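Local atomic coordinates of bifunctional endo-1,4-beta-xylanase A (Neocallimastix patriciarum, PDB entry 2VG9), a protein that hydrolyses internal beta-1,4 linkages of the xylan backbone as an endo-acting xylanase of glycoside hydrolase family 11. Residues A[107-112]-A[148-153]; A[157-162]-A[186-191]. All coordinates share one frame; numbering follows the deposited sequence.

Contact 1 of 2, residues A[107-112]-A[148-153]; sequences VPLVEY and TINGGS
L109 meets T148, I149 and N150 in a small, largely apolar side-chain contact between the thumb loop and the start of strand 110-115. L109 stands just before that strand, while 148-153 runs from the end of strand 147-148 through a turn into strand 153-163, the position of the thumb, which in family 11 xylanases typically overhangs the substrate cleft. L109 supplies every touch on its side. Its chi1 of -160° sends CG toward the loop, and the rotation about the next bond deals the two methyls to different partners. CD1 meets the end of T148 tip to tip, 3.2 Å from T148 OG1 and 3.6 Å from T148 CG2. The other methyl turns to isoleucine, with L109 CD2 4.1 Å from I149 CD1. In I149 a chi1 of 49° sets CG1 between the backbone N and the carbonyl carbon, bringing CD1 close although CB does not point at L109. N150 adds a looser touch, its ND2 4.2 Å from L109 CG, but its amide is anchored through OD1 to Q100 NE2.

A type I beta turn from T148 to G151 shapes the tip of the loop, T148 N donating to G151 O at 3.0 Å. G151 has backbone angles at which a beta carbon would collide with the preceding carbonyl oxygen, so glycine suits the place. W98 of strand 89-100 touches both L109 and I149, extending the apolar patch onto the sheet. Leucine and isoleucine offer branched methyl ends for this surface, while threonine gives a methyl beside a hydroxyl on a partly exposed turn. Because the two segments meet through van der Waals contacts, the chemistry would probably tolerate small shifts at L109 itself, while the N150 bond to Q100 supplies the directional tie.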
loop_
_atom_site.group_PDB
_atom_site.type_symbol
_atom_site.label_atom_id
_atom_site.label_comp_id
_atom_site.label_asym_id
_atom_site.label_seq_id
_atom_site.Cartn_x
_atom_site.Cartn_y
_atom_site.Cartn_z
ATOM N N VAL A 107 -16.930 -14.219 1.297
ATOM C CA VAL A 107 -15.796 -13.366 1.663
ATOM C C VAL A 107 -15.541 -12.359 0.539
ATOM O O VAL A 107 -15.437 -12.742 -0.612
ATOM C CB VAL A 107 -14.489 -14.196 1.824
ATOM C CG1 VAL A 107 -13.316 -13.297 2.257
ATOM C CG2 VAL A 107 -14.677 -15.381 2.770
ATOM N N PRO A 108 -15.374 -11.067 0.872
ATOM C CA PRO A 108 -15.060 -10.119 -0.205
ATOM C C PRO A 108 -13.575 -10.091 -0.625
ATOM O O PRO A 108 -12.678 -10.491 0.143
ATOM C CB PRO A 108 -15.494 -8.769 0.383
ATOM C CG PRO A 108 -15.310 -8.936 1.861
ATOM C CD PRO A 108 -15.451 -10.406 2.182
ATOM N N LEU A 109 -13.340 -9.614 -1.841
ATOM C CA LEU A 109 -12.008 -9.318 -2.334
ATOM C C LEU A 109 -11.639 -7.984 -1.696
ATOM O O LEU A 109 -12.441 -7.050 -1.740
ATOM C CB LEU A 109 -12.071 -9.168 -3.857
ATOM C CG LEU A 109 -10.908 -9.280 -4.864
ATOM C CD1 LEU A 109 -10.809 -8.091 -5.787
ATOM C CD2 LEU A 109 -9.536 -9.700 -4.316
ATOM N N VAL A 110 -10.454 -7.883 -1.086
ATOM C CA VAL A 110 -10.102 -6.667 -0.311
ATOM C C VAL A 110 -8.756 -6.131 -0.772
ATOM O O VAL A 110 -7.814 -6.903 -0.918
ATOM C CB VAL A 110 -10.047 -6.963 1.218
ATOM C CG1 VAL A 110 -9.424 -5.805 2.011
ATOM C CG2 VAL A 110 -11.431 -7.322 1.745
ATOM N N GLU A 111 -8.687 -4.815 -1.015
ATOM C CA GLU A 111 -7.425 -4.072 -1.145
ATOM C C GLU A 111 -7.314 -3.264 0.155
ATOM O O GLU A 111 -8.258 -2.570 0.542
ATOM C CB GLU A 111 -7.494 -3.143 -2.354
ATOM C CG GLU A 111 -6.249 -2.318 -2.664
ATOM C CD GLU A 111 -6.454 -1.484 -3.923
ATOM O OE1 GLU A 111 -5.528 -1.405 -4.753
ATOM O OE2 GLU A 111 -7.565 -0.917 -4.098
ATOM N N TYR A 112 -6.197 -3.390 0.863
ATOM C CA TYR A 112 -6.068 -2.780 2.192
ATOM C C TYR A 112 -4.886 -1.780 2.225
ATOM O O TYR A 112 -3.919 -1.900 1.444
ATOM C CB TYR A 112 -5.941 -3.867 3.283
ATOM C CG TYR A 112 -4.601 -4.598 3.294
ATOM C CD1 TYR A 112 -3.462 -3.985 3.858
ATOM C CD2 TYR A 112 -4.463 -5.888 2.743
ATOM C CE1 TYR A 112 -2.218 -4.616 3.883
ATOM C CE2 TYR A 112 -3.184 -6.583 2.786
ATOM C CZ TYR A 112 -2.077 -5.909 3.356
ATOM O OH TYR A 112 -0.825 -6.473 3.441
ATOM N N THR A 148 -8.469 -4.874 -10.621
ATOM C CA THR A 148 -8.269 -5.701 -9.455
ATOM C C THR A 148 -7.070 -6.626 -9.748
ATOM O O THR A 148 -6.633 -6.718 -10.903
ATOM C CB THR A 148 -9.623 -6.446 -9.236
ATOM O OG1 THR A 148 -10.342 -5.894 -8.116
ATOM C CG2 THR A 148 -9.499 -7.918 -9.145
ATOM N N ILE A 149 -6.526 -7.298 -8.727
ATOM C CA ILE A 149 -5.465 -8.296 -8.948
ATOM C C ILE A 149 -5.927 -9.473 -9.832
ATOM O O ILE A 149 -5.105 -10.232 -10.342
ATOM C CB ILE A 149 -4.890 -8.872 -7.603
ATOM C CG1 ILE A 149 -6.033 -9.314 -6.664
ATOM C CG2 ILE A 149 -3.867 -7.875 -6.994
ATOM C CD1 ILE A 149 -5.612 -10.192 -5.488
ATOM N N ASN A 150 -7.240 -9.603 -9.982
ATOM C CA ASN A 150 -7.899 -10.692 -10.716
ATOM C C ASN A 150 -8.291 -10.354 -12.165
ATOM O O ASN A 150 -8.718 -11.237 -12.920
ATOM C CB ASN A 150 -9.148 -11.132 -9.946
ATOM C CG ASN A 150 -8.815 -11.930 -8.708
ATOM O OD1 ASN A 150 -7.687 -12.376 -8.534
ATOM N ND2 ASN A 150 -9.792 -12.107 -7.834
ATOM N N GLY A 151 -8.172 -9.086 -12.557
ATOM C CA GLY A 151 -8.611 -8.660 -13.902
ATOM C C GLY A 151 -9.319 -7.317 -13.915
ATOM O O GLY A 151 -8.994 -6.413 -13.121
ATOM N N GLY A 152 -10.307 -7.190 -14.792
ATOM C CA GLY A 152 -10.932 -5.897 -15.072
ATOM C C GLY A 152 -11.935 -5.420 -14.041
ATOM O O GLY A 152 -12.382 -6.192 -13.190
ATOM N N SER A 153 -12.280 -4.138 -14.116
ATOM C CA SER A 153 -13.280 -3.538 -13.234
ATOM C C SER A 153 -14.155 -4.562 -12.493
ATOM O O SER A 153 -14.794 -5.429 -13.112
ATOM C CB SER A 153 -14.147 -2.539 -14.026
ATOM O OG SER A 153 -14.911 -1.671 -13.187
#

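Contact 2 of 2, residues A[157-162]-A[186-191]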
loop_
_atom_site.group_PDB
_atom_site.type_symbol
_atom_site.label_atom_id
_atom_site.label_comp_id
_atom_site.label_asym_id
_atom_site.label_seq_id
_atom_site.Cartn_x
_atom_site.Cartn_y
_atom_site.Cartn_z
ATOM N N LYS A 157 -14.016 -4.397 -1.896
ATOM C CA LYS A 157 -13.861 -3.625 -0.657
ATOM C C LYS A 157 -12.432 -3.118 -0.481
ATOM O O LYS A 157 -11.459 -3.805 -0.840
ATOM C CB LYS A 157 -14.221 -4.486 0.557
ATOM C CG LYS A 157 -15.694 -4.917 0.599
ATOM C CD LYS A 157 -16.568 -3.749 0.958
ATOM C CE LYS A 157 -17.976 -4.189 1.281
ATOM N NZ LYS A 157 -18.761 -2.997 1.654
ATOM N N GLN A 158 -12.317 -1.925 0.096
ATOM C CA GLN A 158 -11.034 -1.436 0.596
ATOM C C GLN A 158 -11.104 -1.348 2.115
ATOM O O GLN A 158 -12.106 -0.883 2.667
ATOM C CB GLN A 158 -10.710 -0.085 -0.035
ATOM C CG GLN A 158 -10.475 -0.172 -1.553
ATOM C CD GLN A 158 -10.378 1.186 -2.213
ATOM O OE1 GLN A 158 -11.130 2.100 -1.889
ATOM N NE2 GLN A 158 -9.461 1.318 -3.149
ATOM N N TYR A 159 -10.075 -1.830 2.805
ATOM C CA TYR A 159 -9.975 -1.636 4.257
ATOM C C TYR A 159 -8.852 -0.644 4.512
ATOM O O TYR A 159 -7.814 -0.698 3.867
ATOM C CB TYR A 159 -9.705 -2.942 5.030
ATOM C CG TYR A 159 -10.751 -4.013 4.920
ATOM C CD1 TYR A 159 -12.005 -3.753 4.332
ATOM C CD2 TYR A 159 -10.518 -5.278 5.450
ATOM C CE1 TYR A 159 -12.984 -4.754 4.224
ATOM C CE2 TYR A 159 -11.486 -6.289 5.353
ATOM C CZ TYR A 159 -12.716 -6.016 4.739
ATOM O OH TYR A 159 -13.653 -7.026 4.654
ATOM N N PHE A 160 -9.079 0.226 5.484
ATOM C CA PHE A 160 -8.164 1.317 5.859
ATOM C C PHE A 160 -7.926 1.370 7.329
ATOM O O PHE A 160 -8.867 1.222 8.103
ATOM C CB PHE A 160 -8.772 2.700 5.488
ATOM C CG PHE A 160 -8.876 2.931 3.992
ATOM C CD1 PHE A 160 -7.806 3.514 3.300
ATOM C CD2 PHE A 160 -10.050 2.550 3.278
ATOM C CE1 PHE A 160 -7.874 3.720 1.895
ATOM C CE2 PHE A 160 -10.140 2.770 1.896
ATOM C CZ PHE A 160 -9.048 3.345 1.199
ATOM N N SER A 161 -6.658 1.608 7.680
ATOM C CA SER A 161 -6.219 2.159 8.953
ATOM C C SER A 161 -5.452 3.424 8.592
ATOM O O SER A 161 -4.444 3.375 7.882
ATOM C CB SER A 161 -5.207 1.237 9.625
ATOM O OG SER A 161 -5.811 0.120 10.224
ATOM N N VAL A 162 -5.887 4.557 9.122
ATOM C CA VAL A 162 -5.181 5.786 8.839
ATOM C C VAL A 162 -4.537 6.272 10.126
ATOM O O VAL A 162 -5.243 6.564 11.101
ATOM C CB VAL A 162 -6.143 6.842 8.242
ATOM C CG1 VAL A 162 -5.413 8.199 8.026
ATOM C CG2 VAL A 162 -6.763 6.286 6.949
ATOM N N TRP A 186 -15.646 -7.593 9.547
ATOM C CA TRP A 186 -15.349 -7.566 8.127
ATOM C C TRP A 186 -14.749 -8.882 7.673
ATOM O O TRP A 186 -13.939 -9.474 8.384
ATOM C CB TRP A 186 -14.406 -6.411 7.759
ATOM C CG TRP A 186 -14.848 -5.062 8.298
ATOM C CD1 TRP A 186 -16.100 -4.703 8.698
ATOM C CD2 TRP A 186 -14.035 -3.896 8.424
ATOM N NE1 TRP A 186 -16.109 -3.389 9.092
ATOM C CE2 TRP A 186 -14.844 -2.875 8.952
ATOM C CE3 TRP A 186 -12.688 -3.627 8.161
ATOM C CZ2 TRP A 186 -14.356 -1.593 9.216
ATOM C CZ3 TRP A 186 -12.197 -2.351 8.430
ATOM C CH2 TRP A 186 -13.021 -1.358 8.973
ATOM N N GLY A 187 -15.156 -9.336 6.491
ATOM C CA GLY A 187 -14.650 -10.598 5.931
ATOM C C GLY A 187 -13.176 -10.516 5.520
ATOM O O GLY A 187 -12.763 -9.513 4.914
ATOM N N ILE A 188 -12.414 -11.572 5.851
ATOM C CA ILE A 188 -10.956 -11.643 5.664
ATOM C C ILE A 188 -10.562 -12.855 4.828
ATOM O O ILE A 188 -10.690 -13.990 5.294
ATOM C CB ILE A 188 -10.198 -11.763 7.031
ATOM C CG1 ILE A 188 -10.652 -10.681 8.043
ATOM C CG2 ILE A 188 -8.650 -11.810 6.810
ATOM C CD1 ILE A 188 -10.176 -9.229 7.719
ATOM N N GLY A 189 -10.112 -12.599 3.599
ATOM C CA GLY A 189 -9.681 -13.651 2.673
ATOM C C GLY A 189 -8.220 -14.035 2.846
ATOM O O GLY A 189 -7.630 -13.792 3.892
ATOM N N ASN A 190 -7.640 -14.642 1.820
ATOM C CA ASN A 190 -6.269 -15.186 1.931
ATOM C C ASN A 190 -5.240 -14.080 1.656
ATOM O O ASN A 190 -5.427 -13.272 0.756
ATOM C CB ASN A 190 -6.061 -16.328 0.941
ATOM C CG ASN A 190 -6.898 -17.571 1.265
ATOM O OD1 ASN A 190 -7.147 -17.895 2.429
ATOM N ND2 ASN A 190 -7.306 -18.290 0.215
ATOM N N LEU A 191 -4.152 -14.057 2.413
ATOM C CA LEU A 191 -3.195 -12.963 2.269
ATOM C C LEU A 191 -2.393 -13.024 0.950
ATOM O O LEU A 191 -1.623 -13.948 0.722
ATOM C CB LEU A 191 -2.280 -12.896 3.491
ATOM C CG LEU A 191 -1.298 -11.714 3.544
ATOM C CD1 LEU A 191 -2.045 -10.307 3.492
ATOM C CD2 LEU A 191 -0.482 -11.897 4.827
#
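Y159 is gripped by W186 over the ring face, G187 at the hydroxyl and I188 at the ring edge, with W186 CB also reaching the hydroxyl end. The phenol OH donates to G187 O at 2.7 Å, lying in the carbonyl plane on a lone pair, with a C=O...O angle of 134°. Over one ring face comes the edge of W186: CE3 sits 3.7 Å above the plane of the Y159 ring, near its centre. The planes are inclined at 50°, an edge-to-face pair well short of perpendicular. W186 CB completes the overlap, 3.5 Å from Y159 CZ, as the two side chains run past each other in opposite directions. At the ring edge, I188 CD1 lies 4.0 Å from Y159 CE2. Tyrosine suits this place because its long flat ring packs on apolar neighbours while its hydroxyl serves a backbone carbonyl.

Further out, F99 touches both Y159 and I188, Q141 of strand 135-145 touches both Y159 and W186, and the W186 ring meets that of W181 on helix 174-182. Backbone hydrogen bonds to E111 and Y113 of the parallel strand 110-115 fix Y159 in its strand. Thus the connection from the helix to strand 190-200 is pinned against strand 153-163, within the beta-jelly roll of family 11 xylanases, whose single helix packs against the curved sheet.

Overall arrangement
Both contacts reach the same mixed sheet, through the neighbouring parallel strands 110-115 and 153-163, and their centres are 11 Å apart. They join directly: E111 N and O lie 3.0 Å from K157 O and Y159 N respectively, probable hydrogen bonds, and V110 CG2 packs 3.5 Å from Y159 CZ. Both are partly buried, but contact 2 has two buried residues, Y159 and I188, against L109 alone in contact 1. Their chemistry follows their place. The thumb loop rests on a leucine through van der Waals touches, mostly of methyl groups, whereas the helix-to-strand connection is tied by an aromatic pair and a directional hydrogen bond.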